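Local coordinates for protein VIN1 (PDB 6BFI) that binds actin filaments (F-actin) and may play a role in cell-cell adhesion, at residues 515-520 / 524-529; 661-664 / 670-673; 231-236 / 446-451; 82-87 / 113-118; 125-130 / 176-181. All blocks are in the same frame, centred on the assembly; numbering follows the deposited sequence.

From the N terminus the five contacts close in series; none nests within or crosses another. Contact 4 comes first, turning helix 68-97 back onto helix 102-145 with 25 residues between its segments. Contact 5 uses the same helix 102-145 further along, tying it to the end of helix 154-178; the nearest atoms of contacts 4 and 5 lie about 8 Å apart. Contact 3 closes the longest loop, 209 intervening residues, and brings helix 224-249 against the end of helix 432-449. Contact 1 then packs a tight hairpin of helices 496-519 and 524-550, and contact 2 folds a proline-rich loop onto helix 669-682, on the far side of the chain's centre from contact 1.

Contact 1 (515-520 / 524-529)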
# COMPACT_ATOMS: atom_id res chain seq x y z
N LYS A 515 42.30 14.37 1.51
CA LYS A 515 43.27 15.46 1.63
C LYS A 515 44.58 14.95 2.23
O LYS A 515 45.66 15.38 1.82
CB LYS A 515 42.70 16.60 2.47
CG LYS A 515 41.54 17.34 1.81
CD LYS A 515 41.12 18.55 2.63
CE LYS A 515 40.56 18.15 3.99
NZ LYS A 515 40.07 19.33 4.76
N ARG A 516 44.49 14.04 3.20
CA ARG A 516 45.69 13.43 3.77
C ARG A 516 46.48 12.67 2.71
O ARG A 516 47.70 12.80 2.63
CB ARG A 516 45.30 12.51 4.93
CG ARG A 516 46.45 11.66 5.44
CD ARG A 516 45.94 10.53 6.33
NE ARG A 516 47.02 9.62 6.70
CZ ARG A 516 47.40 8.58 5.97
NH1 ARG A 516 46.78 8.31 4.83
NH2 ARG A 516 48.39 7.80 6.38
N ILE A 517 45.78 11.88 1.89
CA ILE A 517 46.45 11.13 0.84
C ILE A 517 46.99 12.08 -0.23
O ILE A 517 47.98 11.76 -0.91
CB ILE A 517 45.49 10.08 0.25
CG1 ILE A 517 45.05 9.10 1.33
CG2 ILE A 517 46.13 9.32 -0.91
CD1 ILE A 517 44.00 8.11 0.88
N ALA A 518 46.37 13.25 -0.39
CA ALA A 518 46.82 14.19 -1.41
C ALA A 518 48.07 14.94 -0.98
O ALA A 518 48.98 15.15 -1.80
CB ALA A 518 45.70 15.17 -1.74
N LEU A 519 48.15 15.35 0.28
CA LEU A 519 49.32 16.09 0.75
C LEU A 519 50.52 15.17 0.91
O LEU A 519 51.56 15.36 0.25
CB LEU A 519 49.00 16.81 2.06
CG LEU A 519 48.05 18.01 1.93
CD1 LEU A 519 47.95 18.76 3.24
CD2 LEU A 519 48.50 18.93 0.80
N ALA A 520 50.41 14.18 1.79
CA ALA A 520 51.45 13.16 1.92
C ALA A 520 51.31 12.16 0.79
O ALA A 520 50.25 11.55 0.62
CB ALA A 520 51.35 12.47 3.28
N SER A 524 48.18 7.10 -5.59
CA SER A 524 47.12 7.87 -6.24
C SER A 524 45.86 7.06 -6.45
O SER A 524 44.78 7.64 -6.58
CB SER A 524 47.62 8.43 -7.57
OG SER A 524 47.91 9.82 -7.46
N MET A 525 45.97 5.73 -6.50
CA MET A 525 44.78 4.88 -6.59
C MET A 525 43.87 5.11 -5.39
O MET A 525 42.64 5.16 -5.53
CB MET A 525 45.19 3.42 -6.70
CG MET A 525 46.13 3.12 -7.85
SD MET A 525 45.36 3.34 -9.47
CE MET A 525 44.19 1.98 -9.47
N LYS A 526 44.46 5.25 -4.20
CA LYS A 526 43.68 5.62 -3.02
C LYS A 526 43.00 6.97 -3.21
O LYS A 526 41.88 7.17 -2.72
CB LYS A 526 44.59 5.65 -1.79
CG LYS A 526 44.74 4.31 -1.08
CD LYS A 526 43.52 4.00 -0.24
CE LYS A 526 43.73 2.77 0.62
NZ LYS A 526 42.58 2.52 1.53
N LEU A 527 43.65 7.89 -3.91
CA LEU A 527 43.09 9.23 -4.07
C LEU A 527 41.91 9.23 -5.04
O LEU A 527 40.89 9.87 -4.77
CB LEU A 527 44.16 10.21 -4.55
CG LEU A 527 43.68 11.66 -4.63
CD1 LEU A 527 43.48 12.25 -3.24
CD2 LEU A 527 44.64 12.50 -5.45
N ILE A 528 42.03 8.53 -6.17
CA ILE A 528 40.90 8.47 -7.10
C ILE A 528 39.77 7.65 -6.51
O ILE A 528 38.59 7.96 -6.71
CB ILE A 528 41.35 7.93 -8.47
CG1 ILE A 528 42.24 6.70 -8.31
CG2 ILE A 528 42.03 9.02 -9.28
CD1 ILE A 528 42.78 6.16 -9.61
N ALA A 529 40.10 6.58 -5.79
CA ALA A 529 39.06 5.76 -5.16
C ALA A 529 38.29 6.57 -4.13
O ALA A 529 37.05 6.65 -4.17
CB ALA A 529 39.68 4.52 -4.52
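I517 and K526 meet slantwise: CD1 at the far end of the isoleucine chain reaches the root of the lysine, CB, at 3.7 Å. The lysine bends at chi2 (-78°), which carries its ammonium end away from the isoleucine, and only the methylene root takes part. The other branch of I517, CG2, lies against both K526 CB and L527. With chi1 at -61°, CG2 stands anti to the backbone N, and it lies 4.1 Å from L527 N and 4.2 Å from L527 CB. L527 answers in the reverse direction: its CG is anti to the backbone N, which sends CD1 to within 4.0 Å of A518 CB. I517 thus lies against K526 and L527, and L527 against A518.

The axes of 515-519 and 524-529 approach to 9.2 Å at 147°, the geometry of an antiparallel helical hairpin, turned here by the short connection between helices 496-519 and 524-550. Helix 589-615 covers one side, where F595 touches both A518 and L527, and V582 of helix 572-584 also rests on L527. Polar groups gather at the margin: R516 forms salt bridges with E513 and with E522 of the turn. Carbon-carbon packing is thus what holds these two segments to each other, a dispersive and hydrophobic contact that depends on shape and burial rather than on directional bonds.

Contact 2 (661-664 / 670-673)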
# COMPACT_ATOMS: atom_id res chain seq x y z
N PRO A 661 -19.15 -2.48 29.56
CA PRO A 661 -18.26 -3.57 29.15
C PRO A 661 -18.67 -4.16 27.81
O PRO A 661 -19.84 -4.11 27.40
CB PRO A 661 -18.41 -4.59 30.28
CG PRO A 661 -18.73 -3.75 31.47
CD PRO A 661 -19.58 -2.62 30.96
N LEU A 662 -17.69 -4.73 27.12
CA LEU A 662 -17.91 -5.24 25.78
C LEU A 662 -18.86 -6.43 25.80
O LEU A 662 -18.83 -7.24 26.74
CB LEU A 662 -16.58 -5.66 25.14
CG LEU A 662 -15.70 -4.55 24.57
CD1 LEU A 662 -14.32 -5.07 24.25
CD2 LEU A 662 -16.36 -3.96 23.33
N PRO A 663 -19.73 -6.56 24.80
CA PRO A 663 -20.53 -7.78 24.67
C PRO A 663 -19.63 -8.97 24.37
O PRO A 663 -18.45 -8.79 24.01
CB PRO A 663 -21.45 -7.47 23.48
CG PRO A 663 -21.41 -5.99 23.32
CD PRO A 663 -20.04 -5.58 23.76
N PRO A 664 -20.12 -10.20 24.53
CA PRO A 664 -19.33 -11.36 24.13
C PRO A 664 -18.92 -11.27 22.67
O PRO A 664 -19.72 -10.88 21.80
CB PRO A 664 -20.28 -12.54 24.38
CG PRO A 664 -21.18 -12.05 25.46
CD PRO A 664 -21.38 -10.58 25.20
N ILE A 670 -20.00 -6.42 15.02
CA ILE A 670 -20.18 -5.02 14.63
C ILE A 670 -19.96 -4.11 15.83
O ILE A 670 -19.31 -3.06 15.72
CB ILE A 670 -21.57 -4.81 14.00
CG1 ILE A 670 -21.74 -5.71 12.77
CG2 ILE A 670 -21.77 -3.36 13.63
CD1 ILE A 670 -23.12 -5.63 12.15
N HIS A 671 -20.50 -4.49 16.99
CA HIS A 671 -20.33 -3.68 18.19
C HIS A 671 -18.86 -3.61 18.60
O HIS A 671 -18.40 -2.57 19.07
CB HIS A 671 -21.17 -4.25 19.33
CG HIS A 671 -21.21 -3.39 20.55
ND1 HIS A 671 -20.12 -3.23 21.39
CD2 HIS A 671 -22.20 -2.63 21.08
CE1 HIS A 671 -20.45 -2.41 22.38
NE2 HIS A 671 -21.70 -2.04 22.21
N HIS A 672 -18.12 -4.71 18.45
CA HIS A 672 -16.70 -4.68 18.77
C HIS A 672 -15.94 -3.74 17.85
O HIS A 672 -15.10 -2.96 18.32
CB HIS A 672 -16.12 -6.09 18.70
CG HIS A 672 -16.38 -6.92 19.92
ND1 HIS A 672 -15.39 -7.20 20.84
CD2 HIS A 672 -17.50 -7.51 20.38
CE1 HIS A 672 -15.90 -7.94 21.81
NE2 HIS A 672 -17.18 -8.14 21.56
N ALA A 673 -16.22 -3.78 16.54
CA ALA A 673 -15.54 -2.87 15.62
C ALA A 673 -15.88 -1.42 15.94
O ALA A 673 -14.99 -0.55 15.98
CB ALA A 673 -15.91 -3.21 14.18
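H672 reaches across to L662 and P663, and its side chain can be traced atom by atom. From CB, CG lies anti to the carbonyl carbon (chi1 -81°), a rotation that brings the imidazole over to the loop. At ND1 the ring meets both leucine methyls, with L662 CD1 and L662 CD2 each 4.2 Å away. CD2 of L662 sits over one face of the ring, displaced toward the rim. CE1 of H672 meets both partners, 3.5 Å from P663 O and 4.1 Å from L662 CD1. At the tip, H672 NE2 donates to P663 O at 2.8 Å. With an N-H...O angle of 140° the bond is bent; it meets the oxygen from above the carbonyl plane, and the oxygen is tilted out of the imidazole plane.

The histidine and its partners join the proline-rich loop 661-664, which follows helix 649-659, to the first turns of helix 669-682. Helix 669-682 in turn packs on helices 690-710 and 786-817, consistent with the C-terminal helical tail bundle of vinculins.

The neighbouring histidine uses its ring differently. H671 receives P663 over one face in a CH-pi contact, with P663 CG 3.7 Å from the ring centroid and 15° off the normal. P663 CD is closer to a single atom, 3.3 Å from H671 ND1. The long directions of the two side chains cross at about a right angle, while L662 CD2 lies near the plane of the H671 ring, at its edge. M657 and L658 of helix 649-659 also touch H671, as do A703 and S706 of helix 690-710.

Contact 3 (231-236 / 446-451)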
# COMPACT_ATOMS: atom_id res chain seq x y z
N ARG A 231 15.64 -16.98 -21.81
CA ARG A 231 14.39 -17.10 -22.54
C ARG A 231 13.28 -17.69 -21.67
O ARG A 231 12.21 -17.10 -21.53
CB ARG A 231 14.59 -17.95 -23.80
CG ARG A 231 13.32 -18.24 -24.57
CD ARG A 231 13.54 -19.41 -25.51
NE ARG A 231 13.96 -20.60 -24.77
CZ ARG A 231 14.55 -21.65 -25.33
NH1 ARG A 231 14.81 -21.67 -26.63
NH2 ARG A 231 14.88 -22.69 -24.57
N ASP A 232 13.55 -18.84 -21.05
CA ASP A 232 12.53 -19.51 -20.24
C ASP A 232 12.17 -18.68 -19.01
O ASP A 232 11.05 -18.80 -18.50
CB ASP A 232 13.01 -20.90 -19.83
CG ASP A 232 13.30 -21.79 -21.02
OD1 ASP A 232 12.83 -21.47 -22.13
OD2 ASP A 232 14.00 -22.81 -20.85
N TYR A 233 13.09 -17.85 -18.53
CA TYR A 233 12.77 -16.93 -17.45
C TYR A 233 11.73 -15.92 -17.92
O TYR A 233 10.76 -15.64 -17.20
CB TYR A 233 14.03 -16.22 -16.96
CG TYR A 233 13.77 -15.00 -16.11
CD1 TYR A 233 13.52 -15.12 -14.75
CD2 TYR A 233 13.77 -13.72 -16.66
CE1 TYR A 233 13.28 -14.01 -13.96
CE2 TYR A 233 13.53 -12.61 -15.88
CZ TYR A 233 13.28 -12.76 -14.53
OH TYR A 233 13.04 -11.65 -13.75
N VAL A 234 11.90 -15.36 -19.12
CA VAL A 234 10.91 -14.42 -19.62
C VAL A 234 9.59 -15.12 -19.89
O VAL A 234 8.51 -14.57 -19.62
CB VAL A 234 11.44 -13.69 -20.87
CG1 VAL A 234 10.43 -12.68 -21.37
CG2 VAL A 234 12.77 -13.01 -20.56
N ILE A 235 9.64 -16.35 -20.41
CA ILE A 235 8.42 -17.12 -20.64
C ILE A 235 7.68 -17.34 -19.33
O ILE A 235 6.44 -17.27 -19.28
CB ILE A 235 8.74 -18.45 -21.34
CG1 ILE A 235 9.45 -18.20 -22.67
CG2 ILE A 235 7.47 -19.26 -21.56
CD1 ILE A 235 9.90 -19.46 -23.37
N GLN A 236 8.41 -17.62 -18.25
CA GLN A 236 7.76 -17.86 -16.97
C GLN A 236 7.20 -16.58 -16.38
O GLN A 236 6.14 -16.59 -15.76
CB GLN A 236 8.73 -18.53 -15.99
CG GLN A 236 8.46 -20.01 -15.75
CD GLN A 236 7.10 -20.26 -15.11
OE1 GLN A 236 6.52 -19.37 -14.48
NE2 GLN A 236 6.58 -21.47 -15.26
N ARG A 446 15.00 -9.00 -6.71
CA ARG A 446 15.61 -10.33 -6.63
C ARG A 446 15.31 -11.14 -7.88
O ARG A 446 16.21 -11.74 -8.49
CB ARG A 446 15.12 -11.06 -5.38
CG ARG A 446 15.49 -10.40 -4.06
CD ARG A 446 15.05 -11.27 -2.88
NE ARG A 446 15.70 -10.88 -1.63
CZ ARG A 446 15.09 -10.22 -0.65
NH1 ARG A 446 13.81 -9.88 -0.77
NH2 ARG A 446 15.76 -9.91 0.45
N ASP A 447 14.03 -11.15 -8.29
CA ASP A 447 13.62 -11.97 -9.43
C ASP A 447 14.38 -11.59 -10.69
O ASP A 447 14.92 -12.46 -11.39
CB ASP A 447 12.11 -11.84 -9.64
CG ASP A 447 11.61 -12.70 -10.78
OD1 ASP A 447 11.54 -13.94 -10.60
OD2 ASP A 447 11.28 -12.15 -11.84
N ILE A 448 14.44 -10.29 -11.01
CA ILE A 448 15.17 -9.87 -12.20
C ILE A 448 16.67 -10.06 -12.00
O ILE A 448 17.41 -10.25 -12.97
CB ILE A 448 14.82 -8.42 -12.58
CG1 ILE A 448 15.44 -8.05 -13.93
CG2 ILE A 448 15.30 -7.45 -11.50
CD1 ILE A 448 15.13 -9.03 -15.04
N SER A 449 17.14 -10.04 -10.76
CA SER A 449 18.55 -10.29 -10.50
C SER A 449 18.93 -11.72 -10.86
O SER A 449 20.10 -11.99 -11.19
CB SER A 449 18.89 -10.00 -9.04
OG SER A 449 18.67 -8.63 -8.73
N THR A 450 17.98 -12.66 -10.80
CA THR A 450 18.30 -14.03 -11.19
C THR A 450 18.72 -14.15 -12.65
O THR A 450 19.37 -15.14 -13.02
CB THR A 450 17.12 -14.97 -10.93
OG1 THR A 450 16.07 -14.69 -11.87
CG2 THR A 450 16.60 -14.81 -9.51
N ALA A 451 18.39 -13.17 -13.49
CA ALA A 451 18.65 -13.25 -14.92
C ALA A 451 19.89 -12.48 -15.36
O ALA A 451 20.26 -12.54 -16.53
CB ALA A 451 17.44 -12.75 -15.71
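Y233 has by far the most surface buried here, and its ring reaches D447 and A451. Chi1 of 165° sets CG anti to the backbone N and sends the phenol outward from helix 224-249 to the end of helix 432-449. The hydroxyl donates to D447: Y233 OH and D447 OD2 are 2.6 Å apart. This short bond meets the carboxylate from above, 58° out of its plane, with ring and carboxylate planes 32° apart. K237 is hydrogen-bonded to the same hydroxyl and also forms a weak, long ion pair with D447.

A451 meets the ring differently. Its CB lies over one face in a CH-pi contact, 4.1 Å from the centroid of the Y233 ring. Flanking this, I448 CD1 lies 4.0 Å from Y233 CE2, the two side chains crossing nearly at a right angle. T450 OG1 is turned back onto its own chain, bonded at 2.6 Å to D447 O in the carbonyl plane. A phenylalanine in place of Y233 would probably leave D447 OD2 without its short bond and take from K237 the hydroxyl it is bonded to.

The residues touched lie around the C-terminal end of helix 432-449, so the contact is a helix flank docked onto a helix end. Such long-range docking between helices is consistent with packing between neighbouring bundles in the all-helical vinculin family.

Contact 4 (82-87 / 113-118)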
# COMPACT_ATOMS: atom_id res chain seq x y z
N GLN A 82 -38.65 -12.27 -11.71
CA GLN A 82 -40.02 -11.89 -12.06
C GLN A 82 -41.01 -12.36 -11.01
O GLN A 82 -41.97 -11.65 -10.68
CB GLN A 82 -40.38 -12.44 -13.44
CG GLN A 82 -39.80 -11.62 -14.59
CD GLN A 82 -40.26 -12.12 -15.95
OE1 GLN A 82 -39.83 -13.17 -16.42
NE2 GLN A 82 -41.14 -11.35 -16.59
N GLN A 83 -40.79 -13.56 -10.46
CA GLN A 83 -41.66 -14.05 -9.39
C GLN A 83 -41.55 -13.16 -8.15
O GLN A 83 -42.55 -12.92 -7.47
CB GLN A 83 -41.31 -15.50 -9.05
CG GLN A 83 -42.25 -16.13 -8.04
CD GLN A 83 -43.71 -16.03 -8.46
OE1 GLN A 83 -44.13 -16.66 -9.43
NE2 GLN A 83 -44.48 -15.23 -7.73
N ALA A 84 -40.34 -12.67 -7.85
CA ALA A 84 -40.19 -11.75 -6.72
C ALA A 84 -40.96 -10.46 -6.96
O ALA A 84 -41.61 -9.93 -6.04
CB ALA A 84 -38.72 -11.46 -6.47
N ALA A 85 -40.91 -9.93 -8.18
CA ALA A 85 -41.72 -8.76 -8.51
C ALA A 85 -43.21 -9.04 -8.31
O ALA A 85 -43.95 -8.19 -7.81
CB ALA A 85 -41.44 -8.30 -9.94
N VAL A 86 -43.66 -10.24 -8.71
CA VAL A 86 -45.05 -10.62 -8.46
C VAL A 86 -45.35 -10.60 -6.97
O VAL A 86 -46.41 -10.13 -6.54
CB VAL A 86 -45.34 -12.01 -9.08
CG1 VAL A 86 -46.75 -12.46 -8.71
CG2 VAL A 86 -45.15 -11.97 -10.59
N PHE A 87 -44.41 -11.10 -6.15
CA PHE A 87 -44.59 -11.05 -4.71
C PHE A 87 -44.75 -9.62 -4.22
O PHE A 87 -45.53 -9.35 -3.29
CB PHE A 87 -43.42 -11.72 -4.00
CG PHE A 87 -43.52 -13.21 -3.92
CD1 PHE A 87 -44.51 -13.89 -4.61
CD2 PHE A 87 -42.64 -13.94 -3.13
CE1 PHE A 87 -44.61 -15.27 -4.53
CE2 PHE A 87 -42.74 -15.32 -3.05
CZ PHE A 87 -43.72 -15.98 -3.75
N ARG A 113 -36.32 -9.11 -0.82
CA ARG A 113 -34.99 -9.68 -0.98
C ARG A 113 -34.82 -10.33 -2.35
O ARG A 113 -33.71 -10.38 -2.89
CB ARG A 113 -34.73 -10.70 0.13
CG ARG A 113 -33.33 -11.27 0.16
CD ARG A 113 -33.16 -12.21 1.34
NE ARG A 113 -34.31 -13.10 1.49
CZ ARG A 113 -34.47 -14.23 0.82
NH1 ARG A 113 -33.55 -14.63 -0.05
NH2 ARG A 113 -35.55 -14.97 1.03
N GLY A 114 -35.92 -10.81 -2.93
CA GLY A 114 -35.85 -11.56 -4.17
C GLY A 114 -35.59 -10.70 -5.39
O GLY A 114 -35.01 -11.17 -6.37
N VAL A 115 -36.02 -9.44 -5.37
CA VAL A 115 -35.71 -8.56 -6.49
C VAL A 115 -34.25 -8.15 -6.46
O VAL A 115 -33.60 -8.02 -7.51
CB VAL A 115 -36.65 -7.35 -6.52
CG1 VAL A 115 -38.08 -7.78 -6.82
CG2 VAL A 115 -36.59 -6.57 -5.22
N ILE A 116 -33.69 -7.95 -5.26
CA ILE A 116 -32.29 -7.59 -5.13
C ILE A 116 -31.40 -8.76 -5.55
O ILE A 116 -30.59 -8.65 -6.48
CB ILE A 116 -31.97 -7.14 -3.69
CG1 ILE A 116 -32.89 -5.99 -3.28
CG2 ILE A 116 -30.52 -6.73 -3.57
CD1 ILE A 116 -32.71 -5.56 -1.84
N ASN A 117 -31.55 -9.90 -4.87
CA ASN A 117 -30.74 -11.07 -5.21
C ASN A 117 -31.00 -11.51 -6.65
O ASN A 117 -30.07 -11.90 -7.37
CB ASN A 117 -31.02 -12.21 -4.24
CG ASN A 117 -30.49 -11.93 -2.84
OD1 ASN A 117 -29.55 -11.15 -2.67
ND2 ASN A 117 -31.08 -12.57 -1.84
N GLY A 118 -32.25 -11.44 -7.09
CA GLY A 118 -32.59 -11.88 -8.43
C GLY A 118 -31.99 -11.01 -9.51
O GLY A 118 -31.46 -11.52 -10.51
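G114, which lies against A84, accepts from G118 N through its carbonyl O at 2.9 Å, an ordinary i to i+4 helix bond. The carbonyl carbon of that same group is what the opposite helix presses on: A84 CB sits 3.4 Å from G114 C and 3.5 Å from V115 N. A methyl thus rests directly on the peptide link, with no side chain in between.

The reason lies in the absence of a CB on G114. A methyl modelled there would point at the partner helix and stand only 2.8 Å from A84 CB, so this close spacing probably requires a glycine. The measured spacing agrees: the CA atoms of A84 and G114 are 5.0 Å apart, and the two helix axes approach to 8.0 Å.

V115 supplies the side-chain part of the contact. Its CG1 is anti to the carbonyl carbon (chi1 -67°), and that rotation places it alongside the methyl, 3.8 Å from A84 CB. The same CG1 is also 3.8 Å from A85 N, so one branch spans two consecutive residues of helix 68-97. Around this pair, V51 of helix 41-59 touches both A85 and V115, and V21 of helix 8-32 touches V115.

The axes run at 158°, nearly antiparallel, and helices 8-32, 41-59, 68-97 and 102-145 converge around V115. The arrangement is consistent with a four-helix bundle, as at the N terminus of vinculins, in which A84 packs directly on G114.

Contact 5 (125-130 / 176-181); sequences CADRSE and EQRHPE
D127 and R178 are joined ionically, and the grip is made on one oxygen. R178 approaches end-on and gives both terminal nitrogens to the same atom: NH2 is 3.0 Å from D127 OD1, and NH1 is 3.2 Å from D127 OD1. The first bond is the straighter, with an N-H...O angle of 154°, and it arrives on the syn side of the carboxylate; the second comes from above that plane. OD1 lies in the guanidinium plane at its edge, yet the two flat groups are inclined by 42°. T7 adds a weak hydrogen bond to OD1.

Within its own segment R178 has a second acidic partner, the more distant E181: R178 NH1 to E181 OE1 is 3.8 Å, a long salt bridge. One guanidinium thus lies between two carboxylates, and its charge would probably offset their mutual repulsion. D127, R178 and E181 form a salt-bridge network pinning the end of helix 154-178 to the long helix 102-145, which in vinculin-type heads is shared by successive bundles. An alanine in place of D127 would probably leave the buried guanidinium without its two-nitrogen grip, with the long E181 pair a poor substitute, and freer to turn.

Side-chain packing and backbone bonds surround the pair. The arginine chain bends at chi2 (63°), and its side chain also touches V131 and M134 of helix 102-145 and H6 near the N terminus. E181 N donates to R178 O at 2.8 Å, while backbone bonds between E181 and K8 bring the start of helix 8-32 alongside.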
# COMPACT_ATOMS: atom_id res chain seq x y z
N CYS A 125 -25.04 -13.85 -14.45
CA CYS A 125 -24.80 -14.86 -15.48
C CYS A 125 -24.16 -14.24 -16.71
O CYS A 125 -23.27 -14.84 -17.34
CB CYS A 125 -26.09 -15.60 -15.83
SG CYS A 125 -27.51 -14.58 -16.26
N ALA A 126 -24.57 -13.01 -17.06
CA ALA A 126 -23.90 -12.29 -18.14
C ALA A 126 -22.45 -11.98 -17.78
O ALA A 126 -21.54 -12.19 -18.59
CB ALA A 126 -24.67 -11.00 -18.44
N ASP A 127 -22.22 -11.47 -16.56
CA ASP A 127 -20.85 -11.18 -16.14
C ASP A 127 -19.98 -12.43 -16.17
O ASP A 127 -18.81 -12.37 -16.57
CB ASP A 127 -20.85 -10.56 -14.74
CG ASP A 127 -19.47 -10.09 -14.31
OD1 ASP A 127 -19.13 -8.92 -14.58
OD2 ASP A 127 -18.73 -10.89 -13.69
N ARG A 128 -20.54 -13.57 -15.76
CA ARG A 128 -19.79 -14.82 -15.82
C ARG A 128 -19.50 -15.22 -17.26
O ARG A 128 -18.43 -15.77 -17.55
CB ARG A 128 -20.57 -15.93 -15.11
CG ARG A 128 -20.43 -15.92 -13.60
CD ARG A 128 -21.19 -17.08 -12.98
NE ARG A 128 -22.63 -16.96 -13.20
CZ ARG A 128 -23.51 -17.90 -12.89
NH1 ARG A 128 -23.10 -19.04 -12.36
NH2 ARG A 128 -24.80 -17.71 -13.13
N SER A 129 -20.44 -14.96 -18.18
CA SER A 129 -20.18 -15.21 -19.59
C SER A 129 -18.99 -14.39 -20.07
O SER A 129 -18.06 -14.93 -20.70
CB SER A 129 -21.43 -14.89 -20.41
OG SER A 129 -21.23 -15.16 -21.79
N GLU A 130 -18.99 -13.09 -19.77
CA GLU A 130 -17.89 -12.23 -20.20
C GLU A 130 -16.56 -12.71 -19.62
O GLU A 130 -15.56 -12.84 -20.35
CB GLU A 130 -18.15 -10.78 -19.78
CG GLU A 130 -19.50 -10.23 -20.22
CD GLU A 130 -19.60 -10.05 -21.73
OE1 GLU A 130 -18.56 -10.01 -22.41
OE2 GLU A 130 -20.74 -9.96 -22.23
N GLU A 176 -7.91 -4.34 -20.92
CA GLU A 176 -8.03 -2.89 -20.89
C GLU A 176 -9.48 -2.42 -21.05
O GLU A 176 -9.81 -1.32 -20.62
CB GLU A 176 -7.16 -2.27 -21.98
CG GLU A 176 -5.76 -1.89 -21.52
CD GLU A 176 -5.75 -0.69 -20.59
OE1 GLU A 176 -6.74 0.09 -20.60
OE2 GLU A 176 -4.76 -0.52 -19.86
N GLN A 177 -10.33 -3.24 -21.68
CA GLN A 177 -11.76 -2.97 -21.69
C GLN A 177 -12.40 -3.29 -20.34
O GLN A 177 -13.34 -2.61 -19.92
CB GLN A 177 -12.43 -3.77 -22.81
CG GLN A 177 -13.94 -3.90 -22.69
CD GLN A 177 -14.66 -2.57 -22.82
OE1 GLN A 177 -14.13 -1.62 -23.40
NE2 GLN A 177 -15.86 -2.49 -22.26
N ARG A 178 -11.87 -4.30 -19.64
CA ARG A 178 -12.53 -4.80 -18.44
C ARG A 178 -12.25 -3.92 -17.23
O ARG A 178 -13.18 -3.55 -16.50
CB ARG A 178 -12.09 -6.24 -18.17
CG ARG A 178 -12.59 -6.81 -16.86
CD ARG A 178 -14.11 -6.91 -16.83
NE ARG A 178 -14.57 -7.65 -15.66
CZ ARG A 178 -15.85 -7.91 -15.39
NH1 ARG A 178 -16.80 -7.49 -16.21
NH2 ARG A 178 -16.18 -8.59 -14.30
N HIS A 179 -10.98 -3.57 -16.98
CA HIS A 179 -10.67 -2.96 -15.69
C HIS A 179 -11.30 -1.58 -15.46
O HIS A 179 -11.47 -1.19 -14.29
CB HIS A 179 -9.15 -2.89 -15.47
CG HIS A 179 -8.43 -1.89 -16.31
ND1 HIS A 179 -8.53 -0.53 -16.11
CD2 HIS A 179 -7.56 -2.06 -17.34
CE1 HIS A 179 -7.77 0.10 -16.99
NE2 HIS A 179 -7.17 -0.80 -17.74
N PRO A 180 -11.68 -0.80 -16.48
CA PRO A 180 -12.47 0.41 -16.20
C PRO A 180 -13.89 0.14 -15.72
O PRO A 180 -14.60 1.10 -15.38
CB PRO A 180 -12.48 1.14 -17.56
CG PRO A 180 -11.27 0.66 -18.24
CD PRO A 180 -11.16 -0.78 -17.86
N GLU A 181 -14.33 -1.11 -15.68
CA GLU A 181 -15.68 -1.44 -15.25
C GLU A 181 -15.75 -1.92 -13.81
O GLU A 181 -16.86 -2.03 -13.26
CB GLU A 181 -16.30 -2.50 -16.17
CG GLU A 181 -16.59 -2.01 -17.58
CD GLU A 181 -17.18 -3.09 -18.46
OE1 GLU A 181 -16.97 -4.29 -18.17
OE2 GLU A 181 -17.86 -2.74 -19.45